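Local coordinates for protein chitinase (Paenibacillus sp. FPU-7, PDB 5GZT) that probably hydrolyses internal beta-1,4 linkages between N-acetylglucosamine units of chitin, as an endo-acting family 18 glycoside hydrolase, at residues S460-Y463 with T464-E468. Residues are numbered along the deposited sequence; the frame is centred on the assembly and turned at random.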
# COMPACT_ATOMS: atom_id res chain seq x y z
N SER B 460 10.92 -5.46 -17.19
CA SER B 460 11.41 -6.10 -18.42
C SER B 460 11.91 -7.56 -18.24
O SER B 460 12.28 -7.99 -17.14
CB SER B 460 12.55 -5.29 -19.04
OG SER B 460 13.67 -5.20 -18.14
N LYS B 461 11.92 -8.28 -19.36
CA LYS B 461 12.57 -9.58 -19.38
C LYS B 461 14.09 -9.42 -19.05
O LYS B 461 14.61 -10.24 -18.32
CB LYS B 461 12.33 -10.33 -20.70
CG LYS B 461 13.04 -11.69 -20.65
CD LYS B 461 12.30 -12.88 -21.23
CE LYS B 461 13.22 -14.13 -21.32
NZ LYS B 461 14.44 -13.86 -22.19
N THR B 462 14.75 -8.34 -19.51
CA THR B 462 16.14 -8.05 -19.14
C THR B 462 16.34 -8.02 -17.64
O THR B 462 17.28 -8.63 -17.10
CB THR B 462 16.60 -6.72 -19.71
OG1 THR B 462 16.39 -6.71 -21.12
CG2 THR B 462 18.08 -6.47 -19.44
N TYR B 463 15.43 -7.36 -16.94
CA TYR B 463 15.51 -7.38 -15.50
C TYR B 463 15.37 -8.80 -14.89
O TYR B 463 16.11 -9.13 -13.99
CB TYR B 463 14.46 -6.45 -14.86
CG TYR B 463 14.59 -6.42 -13.37
CD1 TYR B 463 13.95 -7.34 -12.61
CD2 TYR B 463 15.44 -5.49 -12.70
CE1 TYR B 463 14.11 -7.38 -11.22
CE2 TYR B 463 15.61 -5.52 -11.32
CZ TYR B 463 14.96 -6.49 -10.58
OH TYR B 463 14.99 -6.55 -9.20
N THR B 464 14.37 -9.58 -15.28
CA THR B 464 14.15 -10.93 -14.72
C THR B 464 15.38 -11.91 -14.97
O THR B 464 15.71 -12.78 -14.14
CB THR B 464 12.83 -11.54 -15.25
OG1 THR B 464 12.78 -11.41 -16.65
CG2 THR B 464 11.64 -10.79 -14.66
N ASP B 465 15.98 -11.71 -16.13
CA ASP B 465 17.22 -12.36 -16.58
C ASP B 465 18.46 -11.93 -15.79
O ASP B 465 19.47 -12.60 -15.87
CB ASP B 465 17.51 -12.01 -18.04
CG ASP B 465 16.67 -12.82 -19.03
OD1 ASP B 465 15.99 -13.81 -18.70
OD2 ASP B 465 16.72 -12.45 -20.20
N SER B 466 18.37 -10.83 -15.03
CA SER B 466 19.49 -10.26 -14.31
C SER B 466 19.44 -10.54 -12.82
O SER B 466 20.37 -10.16 -12.10
CB SER B 466 19.52 -8.74 -14.54
OG SER B 466 19.69 -8.44 -15.93
N VAL B 467 18.40 -11.22 -12.36
CA VAL B 467 18.27 -11.50 -10.94
C VAL B 467 17.77 -12.94 -10.78
O VAL B 467 17.38 -13.59 -11.77
CB VAL B 467 17.31 -10.51 -10.19
CG1 VAL B 467 17.71 -9.05 -10.38
CG2 VAL B 467 15.88 -10.69 -10.67
N GLU B 468 17.82 -13.40 -9.54
CA GLU B 468 17.56 -14.82 -9.16
C GLU B 468 16.26 -14.93 -8.40
O GLU B 468 16.22 -15.02 -7.16
CB GLU B 468 18.76 -15.42 -8.37
CG GLU B 468 20.10 -15.35 -9.14
CD GLU B 468 21.32 -15.97 -8.39
OE1 GLU B 468 21.54 -15.68 -7.18
OE2 GLU B 468 22.04 -16.73 -9.06
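Lys461 O takes two hydrogen bonds from the turn that follows it: Asp465 N donates from 3.0 Å in a helical i to i+4 bond, while the hydroxyl Thr464 OG1 closes in to 2.7 Å, tilted from the carbonyl plane. With chi1 at 50°, OG1 of Thr464 lies between its own backbone N and carbonyl carbon, which turns it back toward the carbonyl of Lys461, three residues earlier. A second hydroxyl bond joins Ser466 OG to Thr462 O, four residues back, at 2.7 Å, and the backbone N of Ser466 reaches Tyr463 O at 3.0 Å from well above the carbonyl plane. At the start of the helix, Ser460 is the N-cap: its OG accepts from Tyr463 N, and its O from Thr464 N. This single helical turn follows strand 452-457 of the family 18 TIM barrel and leads to helix 469-472, for which Glu468 is the N-cap residue. The charged contact lies on the exposed side, where Lys461, its chain bent at chi2 and chi4, brings NZ to 3.3 Å from Asp465 OD2 in a salt bridge whose hydrogen bond is weak. Apolar contact brings Tyr463 CZ to 3.8 Å from Val467 CG1. The same methyl makes an off-centre CH-pi contact with the Tyr463 ring, 4.2 Å from its centroid, and Phe429 of helix 425-447 touches both side chains.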